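Local atomic coordinates of ABM domain-containing protein (Caulobacter crescentus, PDB entry 3BM7), a protein that is of unknown function but, as a member of the antibiotic biosynthesis monooxygenase family, probably acts as an oxidoreductase on a still unidentified substrate. Residues A[36-41]-A[68-73]; A[45-50]-A[88-93]; A[56-61]-A[83-88]. All coordinates share one frame; numbering follows the deposited sequence. Where two conformers were deposited one is given.

Contact 1. Residues A[36-41]-A[68-73]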
loop_
_atom_site.group_PDB
_atom_site.type_symbol
_atom_site.label_atom_id
_atom_site.label_comp_id
_atom_site.label_asym_id
_atom_site.label_seq_id
_atom_site.Cartn_x
_atom_site.Cartn_y
_atom_site.Cartn_z
ATOM N N GLU A 36 8.826 20.300 -5.500
ATOM C CA GLU A 36 8.643 20.902 -4.181
ATOM C C GLU A 36 7.960 19.915 -3.248
ATOM O O GLU A 36 8.430 19.640 -2.141
ATOM C CB GLU A 36 7.794 22.178 -4.328
ATOM C CG GLU A 36 7.453 22.947 -3.041
ATOM C CD GLU A 36 6.681 24.246 -3.320
ATOM O OE1 GLU A 36 6.491 24.599 -4.507
ATOM O OE2 GLU A 36 6.266 24.921 -2.356
ATOM N N PHE A 37 6.847 19.379 -3.723
ATOM C CA PHE A 37 6.089 18.396 -2.974
ATOM C C PHE A 37 6.982 17.200 -2.579
ATOM O O PHE A 37 6.988 16.800 -1.409
ATOM C CB PHE A 37 4.877 17.908 -3.758
ATOM C CG PHE A 37 4.309 16.630 -3.213
ATOM C CD1 PHE A 37 3.563 16.644 -2.048
ATOM C CD2 PHE A 37 4.603 15.404 -3.802
ATOM C CE1 PHE A 37 3.049 15.499 -1.541
ATOM C CE2 PHE A 37 4.096 14.253 -3.284
ATOM C CZ PHE A 37 3.344 14.289 -2.155
ATOM N N GLU A 38 7.698 16.617 -3.542
ATOM C CA GLU A 38 8.497 15.432 -3.225
ATOM C C GLU A 38 9.592 15.702 -2.195
ATOM O O GLU A 38 9.858 14.881 -1.321
ATOM C CB GLU A 38 9.087 14.757 -4.477
ATOM C CG GLU A 38 8.007 14.146 -5.370
ATOM C CD GLU A 38 8.543 13.410 -6.570
ATOM O OE1 GLU A 38 9.760 13.151 -6.599
ATOM O OE2 GLU A 38 7.749 13.122 -7.493
ATOM N N LYS A 39 10.226 16.867 -2.285
ATOM C CA LYS A 39 11.237 17.210 -1.292
ATOM C C LYS A 39 10.679 17.292 0.116
ATOM O O LYS A 39 11.278 16.737 1.042
ATOM C CB LYS A 39 11.928 18.534 -1.664
ATOM C CG LYS A 39 13.067 18.883 -0.711
ATOM N N VAL A 40 9.533 17.956 0.287
ATOM C CA VAL A 40 8.912 18.054 1.598
ATOM C C VAL A 40 8.465 16.672 2.059
ATOM O O VAL A 40 8.686 16.287 3.211
ATOM C CB VAL A 40 7.705 18.972 1.571
ATOM C CG1 VAL A 40 6.976 18.956 2.926
ATOM C CG2 VAL A 40 8.139 20.400 1.179
ATOM N N PHE A 41 7.827 15.918 1.162
ATOM C CA PHE A 41 7.359 14.612 1.557
ATOM C C PHE A 41 8.501 13.660 1.956
ATOM O O PHE A 41 8.391 12.929 2.938
ATOM C CB PHE A 41 6.477 13.945 0.495
ATOM C CG PHE A 41 5.663 12.830 1.080
ATOM C CD1 PHE A 41 6.221 11.592 1.299
ATOM C CD2 PHE A 41 4.396 13.073 1.536
ATOM C CE1 PHE A 41 5.473 10.602 1.934
ATOM C CE2 PHE A 41 3.653 12.073 2.147
ATOM C CZ PHE A 41 4.219 10.860 2.333
ATOM N N GLY A 68 0.402 14.066 -11.642
ATOM C CA GLY A 68 0.460 14.670 -10.315
ATOM C C GLY A 68 -0.164 13.843 -9.202
ATOM O O GLY A 68 -0.226 14.313 -8.081
ATOM N N VAL A 69 -0.563 12.604 -9.488
ATOM C CA VAL A 69 -1.172 11.774 -8.459
ATOM C C VAL A 69 -0.117 10.910 -7.797
ATOM O O VAL A 69 0.721 10.273 -8.473
ATOM C CB VAL A 69 -2.371 10.952 -8.991
ATOM C CG1 VAL A 69 -2.831 9.916 -7.907
ATOM C CG2 VAL A 69 -3.508 11.923 -9.384
ATOM N N TYR A 70 -0.155 10.864 -6.453
ATOM C CA TYR A 70 0.724 10.045 -5.656
ATOM C C TYR A 70 -0.136 9.165 -4.747
ATOM O O TYR A 70 -1.251 9.537 -4.429
ATOM C CB TYR A 70 1.618 10.898 -4.781
ATOM C CG TYR A 70 2.619 11.707 -5.548
ATOM C CD1 TYR A 70 2.226 12.902 -6.137
ATOM C CD2 TYR A 70 3.952 11.303 -5.636
ATOM C CE1 TYR A 70 3.138 13.649 -6.869
ATOM C CE2 TYR A 70 4.876 12.060 -6.352
ATOM C CZ TYR A 70 4.458 13.234 -6.929
ATOM O OH TYR A 70 5.358 14.009 -7.660
ATOM N N LYS A 71 0.345 7.985 -4.448
ATOM C CA LYS A 71 -0.291 7.140 -3.444
ATOM C C LYS A 71 0.752 6.810 -2.392
ATOM O O LYS A 71 1.871 6.239 -2.642
ATOM C CB LYS A 71 -0.911 5.881 -4.038
ATOM C CG LYS A 71 -1.973 6.237 -5.001
ATOM C CD LYS A 71 -2.899 5.094 -5.414
ATOM C CE LYS A 71 -3.957 5.628 -6.354
ATOM N NZ LYS A 71 -4.959 4.578 -6.693
ATOM N N VAL A 72 0.449 7.131 -1.128
ATOM C CA VAL A 72 1.320 6.756 -0.050
ATOM C C VAL A 72 0.831 5.421 0.496
ATOM O O VAL A 72 -0.324 5.302 0.853
ATOM C CB VAL A 72 1.364 7.778 1.130
ATOM C CG1 VAL A 72 2.567 7.501 2.042
ATOM C CG2 VAL A 72 1.377 9.235 0.613
ATOM N N LEU A 73 1.713 4.459 0.596
ATOM C CA LEU A 73 1.399 3.164 1.221
ATOM C C LEU A 73 1.920 3.264 2.641
ATOM O O LEU A 73 3.137 3.412 2.872
ATOM C CB LEU A 73 2.043 2.033 0.452
ATOM C CG LEU A 73 1.733 2.059 -1.056
ATOM C CD1 LEU A 73 2.383 0.846 -1.748
ATOM C CD2 LEU A 73 0.270 2.117 -1.414
#
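Tyr70 carries its CG beside the backbone N (chi1 -67°), while Phe37 swings its own trans to N (chi1 163°); the two rings, sliding past each other from strand and helix, meet in an edge-to-face pair. Phe37 CE2 stands over the centre of the Tyr70 ring, 3.5 Å above its plane, and the planes are inclined at 53°. Rather than the face, Glu38 uses the hydroxyl end of the tyrosine. Its extended chain, starting off to one side, brings OE2 into the ring plane at the edge, where Tyr70 OH donates a 2.6 Å hydrogen bond to the anti lone pair of Glu38 OE2. The carboxylate lies almost perpendicular to the ring. That same oxygen takes a salt bridge from Arg62 NE, so two donors grip it and fix the glutamate.

One helical turn on, Phe41 and Val72 come from opposite directions: Phe41 CZ touches both methyls, 3.7 Å from Val72 CG2 and 3.8 Å from Val72 CG1. Phe41 CB also lies over a face of Phe37, toward the rim. Leu60 of the next strand touches both phenylalanines and Tyr70. Between Tyr70 and Val72, Lys71 projects from the other side of the sheet to a salt bridge with Glu109 of the second subunit. Phe37, Phe41, Leu60 and Val72 belong to the apolar layer between helix and sheet of the ferredoxin-like fold.

Contact 2. Residues A[45-50]-A[88-93]; sequences AAKVKA and TDYFKA. With EDO (1,2-ethanediol), chain B.
Tyr90 lays its ring against Lys47 and Val48 where the two helices stacked on one face of the ferredoxin-like sheet, 34-51 and 89-98, come together. Tyr90 CG sits between its backbone N and carbonyl carbon (chi1 58°), a crowded position that sends the ring toward the other helix.

The ring is sandwiched. Over one face comes Lys47 CB, 4.2 Å from the centroid of the Tyr90 ring and 27° off its normal, a CH-pi contact made by the aliphatic root of the lysine. Over the opposite face, near its centre, lies Thr88 OG1, 3.4 Å above the ring plane. That threonine is the N-cap of the second helix: Thr88 OG1 accepts from Phe91 N at 3.0 Å, with an N-H...O angle of 153°, and so the capping oxygen also backs the aromatic ring.

Lys47 and Tyr90 run past each other in opposite directions. The extended lysine passes the root of the tyrosine, Lys47 CD coming 4.0 Å from Tyr90 CB, and carries its amino group on to a salt bridge with Asp43. The tyrosine hydroxyl goes the other way, to a hydrogen bond with Glu52. Asp43 precedes the 45-50 segment in helix 34-51 and Glu52 comes just after that helix, so both polar ends find partners near 45-50, but no hydrogen bond joins the two segments.

Val48 crosses Tyr90 at about a right angle. Its CG2 touches Tyr90 CE1 at 4.1 Å, while Val48 also packs down on Cys55 and Tyr58 of the sheet. At the far end of 45-50, a 1,2-ethanediol, probably from the crystallisation liquor, donates from its O1 to Ala50 O at 2.7 Å.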
loop_
_atom_site.group_PDB
_atom_site.type_symbol
_atom_site.label_atom_id
_atom_site.label_comp_id
_atom_site.label_asym_id
_atom_site.label_seq_id
_atom_site.Cartn_x
_atom_site.Cartn_y
_atom_site.Cartn_z
ATOM N N ALA A 45 9.041 11.714 5.396
ATOM C CA ALA A 45 9.162 10.257 5.475
ATOM C C ALA A 45 10.389 9.791 6.215
ATOM O O ALA A 45 10.308 8.859 7.003
ATOM C CB ALA A 45 9.103 9.659 4.053
ATOM N N ALA A 46 11.542 10.453 6.022
ATOM C CA ALA A 46 12.718 10.115 6.748
ATOM C C ALA A 46 12.507 10.311 8.256
ATOM O O ALA A 46 12.971 9.502 9.036
ATOM C CB ALA A 46 13.919 10.964 6.238
ATOM N N LYS A 47 11.840 11.390 8.665
ATOM C CA LYS A 47 11.531 11.643 10.065
ATOM C C LYS A 47 10.585 10.587 10.665
ATOM O O LYS A 47 10.801 10.089 11.788
ATOM C CB LYS A 47 10.993 13.070 10.246
ATOM C CG LYS A 47 12.092 14.130 9.979
ATOM C CD LYS A 47 11.590 15.569 9.975
ATOM C CE LYS A 47 12.747 16.528 9.542
ATOM N NZ LYS A 47 12.261 17.858 9.040
ATOM N N VAL A 48 9.574 10.264 9.889
ATOM C CA VAL A 48 8.556 9.263 10.289
ATOM C C VAL A 48 9.288 7.951 10.555
ATOM O O VAL A 48 9.189 7.366 11.651
ATOM C CB VAL A 48 7.448 9.105 9.260
ATOM C CG1 VAL A 48 6.637 7.862 9.606
ATOM C CG2 VAL A 48 6.562 10.339 9.229
ATOM N N LYS A 49 10.026 7.486 9.546
ATOM C CA LYS A 49 10.777 6.205 9.713
ATOM C C LYS A 49 11.829 6.183 10.818
ATOM O O LYS A 49 12.015 5.181 11.546
ATOM C CB LYS A 49 11.357 5.756 8.370
ATOM C CG LYS A 49 10.269 5.506 7.379
ATOM C CD LYS A 49 10.769 4.966 6.063
ATOM C CE LYS A 49 10.206 5.734 4.913
ATOM N NZ LYS A 49 10.419 5.007 3.646
ATOM N N ALA A 50 12.528 7.295 11.009
ATOM C CA ALA A 50 13.484 7.359 11.994
ATOM C C ALA A 50 12.916 7.460 13.399
ATOM O O ALA A 50 13.553 6.975 14.331
ATOM C CB ALA A 50 14.424 8.605 11.730
ATOM N N THR A 88 2.323 14.625 15.462
ATOM C CA THR A 88 3.661 15.121 15.671
ATOM C C THR A 88 3.884 16.527 15.091
ATOM O O THR A 88 3.212 16.915 14.132
ATOM C CB THR A 88 4.749 14.205 15.078
ATOM O OG1 THR A 88 4.701 14.267 13.649
ATOM C CG2 THR A 88 4.590 12.754 15.576
ATOM N N ASP A 89 4.820 17.280 15.666
ATOM C CA ASP A 89 5.118 18.630 15.153
ATOM C C ASP A 89 5.689 18.611 13.735
ATOM O O ASP A 89 5.441 19.524 12.944
ATOM C CB ASP A 89 6.056 19.409 16.098
ATOM C CG ASP A 89 7.379 18.693 16.367
ATOM O OD1 ASP A 89 7.567 17.543 15.920
ATOM O OD2 ASP A 89 8.224 19.279 17.075
ATOM N N TYR A 90 6.471 17.586 13.409
ATOM C CA TYR A 90 7.008 17.469 12.061
ATOM C C TYR A 90 5.960 17.053 11.035
ATOM O O TYR A 90 6.022 17.490 9.899
ATOM C CB TYR A 90 8.283 16.594 12.029
ATOM C CG TYR A 90 8.128 15.192 12.560
ATOM C CD1 TYR A 90 7.714 14.157 11.734
ATOM C CD2 TYR A 90 8.441 14.890 13.878
ATOM C CE1 TYR A 90 7.563 12.863 12.240
ATOM C CE2 TYR A 90 8.322 13.605 14.376
ATOM C CZ TYR A 90 7.899 12.597 13.553
ATOM O OH TYR A 90 7.774 11.320 14.069
ATOM N N PHE A 91 5.004 16.221 11.418
ATOM C CA PHE A 91 3.881 15.917 10.528
ATOM C C PHE A 91 3.051 17.180 10.232
ATOM O O PHE A 91 2.726 17.477 9.082
ATOM C CB PHE A 91 2.988 14.818 11.109
ATOM C CG PHE A 91 1.869 14.424 10.242
ATOM C CD1 PHE A 91 2.025 13.443 9.279
ATOM C CD2 PHE A 91 0.623 15.003 10.406
ATOM C CE1 PHE A 91 0.974 13.065 8.467
ATOM C CE2 PHE A 91 -0.433 14.621 9.612
ATOM C CZ PHE A 91 -0.266 13.648 8.644
ATOM N N LYS A 92 2.741 17.929 11.286
ATOM C CA LYS A 92 1.986 19.160 11.130
ATOM C C LYS A 92 2.728 20.205 10.284
ATOM O O LYS A 92 2.102 20.824 9.406
ATOM C CB LYS A 92 1.564 19.694 12.501
ATOM C CG LYS A 92 0.536 18.790 13.208
ATOM C CD LYS A 92 0.044 19.325 14.538
ATOM C CE LYS A 92 1.129 19.498 15.568
ATOM N NZ LYS A 92 0.621 20.141 16.810
ATOM N N ALA A 93 4.025 20.366 10.503
ATOM C CA ALA A 93 4.844 21.314 9.757
ATOM C C ALA A 93 4.888 20.875 8.296
ATOM O O ALA A 93 4.781 21.700 7.382
ATOM C CB ALA A 93 6.255 21.413 10.340
HETATM C C1 EDO B . 12.351 4.128 15.941
HETATM O O1 EDO B . 12.250 5.523 16.221
HETATM C C2 EDO B . 12.087 3.907 14.460
HETATM O O2 EDO B . 12.352 2.543 14.135
#

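Contact 3. Residues A[56-61]-A[83-88]; sequences LVYQLT and KHHGGT
Tyr58 and His85 make the aromatic part of this contact, reaching toward each other from strand 55-62 and helix 79-87. Both hold CG trans to the backbone N (chi1 -160° in Tyr58, 175° in His85), and this bridges a wide gap between backbones. The rings meet obliquely, neither stacked nor edge-to-face, with planes at 59° and centroids 5.2 Å apart. The touch is local: Tyr58 CE1 lies 3.5 Å from His85 CE1 and 3.6 Å from His85 NE2. Further rings, Tyr76 and Phe91, also meet His85, and Val48 packs on it, so the imidazole sits in a mostly aromatic and aliphatic surround.

The polar link is a water. Tyr58 OH and His85 NE2 are 3.9 Å apart, and the water between them is hydrogen-bonded to Tyr58 OH at 2.5 Å and to His85 NE2 at 2.8 Å. It lies in the planes of both rings, at their edges. Since His85 ND1 is hydrogen-bonded to Glu52, both imidazole nitrogens have partners, which fixes the rotation of the ring.

Further hydrogen bonds place the strand. The side-chain amide of Gln59 donates through NE2 to Leu60 O at 3.0 Å on the same strand and weakly to Val114 O of the second subunit. In the backbone, Thr61 pairs antiparallel with a strand of that subunit, continuing the sheet across the interface, while Leu56 and Val57 both face Leu75 in a classic beta bulge. A tyrosine from the sheet meeting a helix histidine around a shared water lies in the layer between the sheet and the helices of the ferredoxin-like fold, where related monooxygenases probably hold their substrates.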
loop_
_atom_site.group_PDB
_atom_site.type_symbol
_atom_site.label_atom_id
_atom_site.label_comp_id
_atom_site.label_asym_id
_atom_site.label_seq_id
_atom_site.Cartn_x
_atom_site.Cartn_y
_atom_site.Cartn_z
ATOM N N LEU A 56 5.417 0.983 10.364
ATOM C CA LEU A 56 6.048 -0.168 9.741
ATOM C C LEU A 56 6.385 0.029 8.256
ATOM O O LEU A 56 7.404 -0.490 7.781
ATOM C CB LEU A 56 5.172 -1.414 9.915
ATOM C CG LEU A 56 4.754 -1.740 11.357
ATOM C CD1 LEU A 56 3.884 -2.978 11.392
ATOM C CD2 LEU A 56 5.995 -1.922 12.230
ATOM N N VAL A 57 5.556 0.790 7.579
ATOM C CA VAL A 57 5.712 1.137 6.155
ATOM C C VAL A 57 5.281 2.582 5.955
ATOM O O VAL A 57 4.211 2.998 6.442
ATOM C CB VAL A 57 4.885 0.205 5.256
ATOM C CG1 VAL A 57 5.072 0.582 3.743
ATOM C CG2 VAL A 57 5.258 -1.268 5.541
ATOM N N TYR A 58 6.060 3.346 5.193
ATOM C CA TYR A 58 5.698 4.688 4.861
ATOM C C TYR A 58 6.333 5.034 3.532
ATOM O O TYR A 58 7.433 5.568 3.478
ATOM C CB TYR A 58 6.153 5.657 5.972
ATOM C CG TYR A 58 5.433 6.955 5.951
ATOM C CD1 TYR A 58 4.140 7.085 6.402
ATOM C CD2 TYR A 58 6.061 8.111 5.456
ATOM C CE1 TYR A 58 3.462 8.299 6.369
ATOM C CE2 TYR A 58 5.406 9.302 5.402
ATOM C CZ TYR A 58 4.138 9.438 5.887
ATOM O OH TYR A 58 3.460 10.626 5.839
ATOM N N GLN A 59 5.654 4.721 2.447
ATOM C CA GLN A 59 6.285 4.691 1.135
ATOM C C GLN A 59 5.481 5.536 0.149
ATOM O O GLN A 59 4.338 5.201 -0.319
ATOM C CB GLN A 59 6.389 3.259 0.609
ATOM C CG GLN A 59 7.060 3.216 -0.750
ATOM C CD GLN A 59 8.493 3.692 -0.661
ATOM O OE1 GLN A 59 9.335 3.111 0.075
ATOM N NE2 GLN A 59 8.806 4.759 -1.403
ATOM N N LEU A 60 6.077 6.672 -0.254
ATOM C CA LEU A 60 5.534 7.467 -1.315
ATOM C C LEU A 60 5.698 6.753 -2.657
ATOM O O LEU A 60 6.766 6.233 -2.957
ATOM C CB LEU A 60 6.294 8.796 -1.409
ATOM C CG LEU A 60 5.702 9.820 -2.367
ATOM C CD1 LEU A 60 4.295 10.310 -2.005
ATOM C CD2 LEU A 60 6.715 11.029 -2.476
ATOM N N THR A 61 4.646 6.758 -3.438
ATOM C CA THR A 61 4.666 6.252 -4.828
ATOM C C THR A 61 3.972 7.182 -5.781
ATOM O O THR A 61 3.106 7.972 -5.381
ATOM C CB THR A 61 3.979 4.832 -4.934
ATOM O OG1 THR A 61 2.545 4.977 -4.934
ATOM C CG2 THR A 61 4.501 3.871 -3.824
ATOM N N LYS A 83 -2.494 7.299 15.799
ATOM C CA LYS A 83 -2.841 8.513 16.528
ATOM C C LYS A 83 -1.595 9.356 16.801
ATOM O O LYS A 83 -1.589 10.567 16.619
ATOM C CB LYS A 83 -3.522 8.170 17.854
ATOM C CG LYS A 83 -4.158 9.354 18.565
ATOM C CD LYS A 83 -4.809 8.909 19.871
ATOM N N HIS A 84 -0.521 8.702 17.225
ATOM C CA HIS A 84 0.723 9.417 17.471
ATOM C C HIS A 84 1.223 10.078 16.174
ATOM O O HIS A 84 1.618 11.247 16.154
ATOM C CB HIS A 84 1.788 8.467 18.017
ATOM C CG HIS A 84 3.139 9.095 18.107
ATOM N ND1 HIS A 84 3.494 9.953 19.124
ATOM C CD2 HIS A 84 4.211 9.022 17.280
ATOM C CE1 HIS A 84 4.732 10.375 18.925
ATOM N NE2 HIS A 84 5.190 9.826 17.815
ATOM N N HIS A 85 1.218 9.299 15.103
ATOM C CA HIS A 85 1.725 9.741 13.810
ATOM C C HIS A 85 1.097 11.053 13.387
ATOM O O HIS A 85 1.788 11.977 12.962
ATOM C CB HIS A 85 1.414 8.681 12.753
ATOM C CG HIS A 85 1.787 9.088 11.377
ATOM N ND1 HIS A 85 3.098 9.102 10.944
ATOM C CD2 HIS A 85 1.033 9.505 10.330
ATOM C CE1 HIS A 85 3.125 9.493 9.678
ATOM N NE2 HIS A 85 1.895 9.777 9.290
ATOM N N GLY A 86 -0.222 11.135 13.519
ATOM C CA GLY A 86 -0.974 12.268 12.990
ATOM C C GLY A 86 -0.815 13.553 13.777
ATOM O O GLY A 86 -1.214 14.631 13.325
ATOM N N GLY A 87 -0.226 13.455 14.961
ATOM C CA GLY A 87 -0.091 14.605 15.861
ATOM C C GLY A 87 1.291 15.183 16.095
ATOM O O GLY A 87 1.440 16.126 16.852
ATOM N N THR A 88 2.323 14.625 15.462
ATOM C CA THR A 88 3.661 15.121 15.671
ATOM C C THR A 88 3.884 16.527 15.091
ATOM O O THR A 88 3.212 16.915 14.132
ATOM C CB THR A 88 4.749 14.205 15.078
ATOM O OG1 THR A 88 4.701 14.267 13.649
ATOM C CG2 THR A 88 4.590 12.754 15.576
HETATM O O HOH W 1 1.116 10.288 6.630
#

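In the fold
Contacts 1 and 3 are buried and both join the sheet to a helix, through the neighbouring strands 69-76 and 55-62; those strands bond to each other through Lys71 O with Thr61 OG1 and Leu73 O with Gln59 N. Contact 2, only partly buried, joins helix to helix and shares helix 34-51 with contact 1. The chemistry follows: ring packing with a direct acid-tyrosine bond in contact 1, a water-mediated pair in contact 3, and CH-pi and methyl contacts in contact 2. Contacts 2 and 3 share Thr88 and meet where Val48 and Phe91 pack on His85. Contacts 1 and 3 also reach the second subunit, which contact 2 does not touch.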